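Local coordinates for hypothetical protein ST1444 (Sulfolobus tokodaii, PDB 2EO0), which probably cleaves four-way DNA junctions as a magnesium-dependent, structure-specific endonuclease, resolving Holliday junction intermediates of genetic recombination, at residues Phe101-Met106 with Val132-Ser137. Residues are numbered along the deposited sequence; the frame is centred on the assembly and turned at random.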
# COMPACT_ATOMS: atom_id res chain seq x y z
N PHE A 101 -4.99 5.87 18.07
CA PHE A 101 -5.46 5.76 16.70
C PHE A 101 -6.97 5.74 16.66
O PHE A 101 -7.59 5.00 17.40
CB PHE A 101 -4.99 4.43 16.09
CG PHE A 101 -3.52 4.25 16.11
CD1 PHE A 101 -2.75 4.72 15.06
CD2 PHE A 101 -2.89 3.65 17.20
CE1 PHE A 101 -1.35 4.59 15.10
CE2 PHE A 101 -1.51 3.52 17.26
CZ PHE A 101 -0.74 3.99 16.21
N ILE A 102 -7.56 6.54 15.79
CA ILE A 102 -9.01 6.53 15.62
C ILE A 102 -9.25 6.45 14.11
O ILE A 102 -8.34 6.71 13.32
CB ILE A 102 -9.66 7.81 16.14
CG1 ILE A 102 -8.91 9.02 15.58
CG2 ILE A 102 -9.67 7.82 17.67
CD1 ILE A 102 -9.63 10.32 15.80
N LYS A 103 -10.47 6.08 13.72
CA LYS A 103 -10.82 6.03 12.30
C LYS A 103 -10.81 7.48 11.83
O LYS A 103 -11.35 8.36 12.49
CB LYS A 103 -12.22 5.47 12.07
CG LYS A 103 -12.33 3.96 12.08
CD LYS A 103 -13.80 3.55 11.98
CE LYS A 103 -13.98 2.12 11.46
NZ LYS A 103 -13.24 1.07 12.23
N PHE A 104 -10.20 7.72 10.68
CA PHE A 104 -10.14 9.08 10.15
C PHE A 104 -11.55 9.69 10.01
O PHE A 104 -11.72 10.91 10.00
CB PHE A 104 -9.44 9.07 8.81
CG PHE A 104 -8.75 10.34 8.51
CD1 PHE A 104 -7.47 10.57 9.00
CD2 PHE A 104 -9.37 11.32 7.74
CE1 PHE A 104 -6.80 11.76 8.72
CE2 PHE A 104 -8.71 12.52 7.46
CZ PHE A 104 -7.42 12.74 7.95
N ASP A 105 -12.56 8.81 9.92
CA ASP A 105 -13.95 9.22 9.79
C ASP A 105 -14.49 9.92 11.03
O ASP A 105 -15.58 10.49 11.00
CB ASP A 105 -14.84 8.01 9.51
CG ASP A 105 -14.58 7.41 8.16
OD1 ASP A 105 -14.14 8.18 7.25
OD2 ASP A 105 -14.82 6.19 7.99
N MET A 106 -13.73 9.87 12.12
CA MET A 106 -14.16 10.51 13.36
C MET A 106 -13.90 12.01 13.33
O MET A 106 -14.43 12.75 14.16
CB MET A 106 -13.44 9.89 14.56
CG MET A 106 -13.72 8.40 14.75
SD MET A 106 -15.37 8.03 15.40
CE MET A 106 -14.91 7.59 17.12
N VAL A 132 -4.22 -3.35 15.69
CA VAL A 132 -3.84 -4.64 15.15
C VAL A 132 -4.97 -5.66 15.27
O VAL A 132 -5.31 -6.29 14.27
CB VAL A 132 -2.56 -5.17 15.83
CG1 VAL A 132 -2.29 -6.60 15.42
CG2 VAL A 132 -1.39 -4.29 15.45
N ARG A 133 -5.55 -5.81 16.46
CA ARG A 133 -6.64 -6.77 16.61
C ARG A 133 -7.74 -6.45 15.61
O ARG A 133 -8.33 -7.35 14.99
CB ARG A 133 -7.23 -6.74 18.02
CG ARG A 133 -6.40 -7.50 19.05
CD ARG A 133 -7.01 -7.44 20.45
NE ARG A 133 -6.21 -8.18 21.43
CZ ARG A 133 -6.51 -8.30 22.73
NH1 ARG A 133 -7.61 -7.73 23.23
NH2 ARG A 133 -5.71 -8.98 23.53
N TYR A 134 -8.02 -5.16 15.46
CA TYR A 134 -9.04 -4.71 14.54
C TYR A 134 -8.69 -5.12 13.12
O TYR A 134 -9.54 -5.62 12.37
CB TYR A 134 -9.16 -3.19 14.58
CG TYR A 134 -10.07 -2.70 13.49
CD1 TYR A 134 -11.45 -2.80 13.63
CD2 TYR A 134 -9.55 -2.17 12.31
CE1 TYR A 134 -12.30 -2.38 12.63
CE2 TYR A 134 -10.39 -1.76 11.29
CZ TYR A 134 -11.77 -1.85 11.46
OH TYR A 134 -12.63 -1.36 10.51
N VAL A 135 -7.45 -4.87 12.73
CA VAL A 135 -7.02 -5.24 11.40
C VAL A 135 -7.18 -6.75 11.20
O VAL A 135 -7.64 -7.19 10.15
CB VAL A 135 -5.55 -4.85 11.13
CG1 VAL A 135 -5.14 -5.30 9.74
CG2 VAL A 135 -5.37 -3.33 11.25
N GLU A 136 -6.80 -7.54 12.20
CA GLU A 136 -6.92 -8.99 12.12
C GLU A 136 -8.35 -9.46 11.89
O GLU A 136 -8.57 -10.41 11.13
CB GLU A 136 -6.41 -9.66 13.39
CG GLU A 136 -4.90 -9.72 13.50
CD GLU A 136 -4.26 -10.31 12.26
OE1 GLU A 136 -4.91 -11.16 11.61
OE2 GLU A 136 -3.10 -9.93 11.94
N SER A 137 -9.32 -8.80 12.53
CA SER A 137 -10.71 -9.18 12.37
C SER A 137 -11.22 -8.86 10.98
O SER A 137 -12.19 -9.46 10.52
CB SER A 137 -11.59 -8.51 13.44
OG SER A 137 -11.89 -7.16 13.12
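The phenol ring of Tyr134 meets the ammonium group of Lys103 obliquely, with NZ of Lys103 3.4 Å from CZ of Tyr134 and 3.6 Å from its CE1. These short distances go with a weak hydrogen bond of 3.0 Å that Lys103 NZ gives to Tyr134 OH. The two side chains run nearly perpendicular to each other, and the lysine is bent at its last torsion (chi4 55°), which turns NZ to the phenol. With CG set opposite its backbone N (chi1 172°), the Tyr134 ring extends from the helix toward the lysine. The contact thus joins strand 98-103, at one edge of the mixed sheet within this chain of the Hjc-family, PDDEXK-type nuclease, to the C-terminal helix 128-143, bridging backbones whose nearest CA atoms, of Lys103 and Tyr134, are 11.1 Å apart. Tyr134 OH has its stronger partner in Glu88, whose other carboxylate oxygen forms a long, weak ion pair with Lys103 NZ. A phenylalanine in place of Tyr134 would probably leave both Lys103 and Glu88 without their hydroxyl partner. One turn further along the helix, Ser137 OG donates to Tyr134 O at 2.9 Å, tilted 21° from the carbonyl plane.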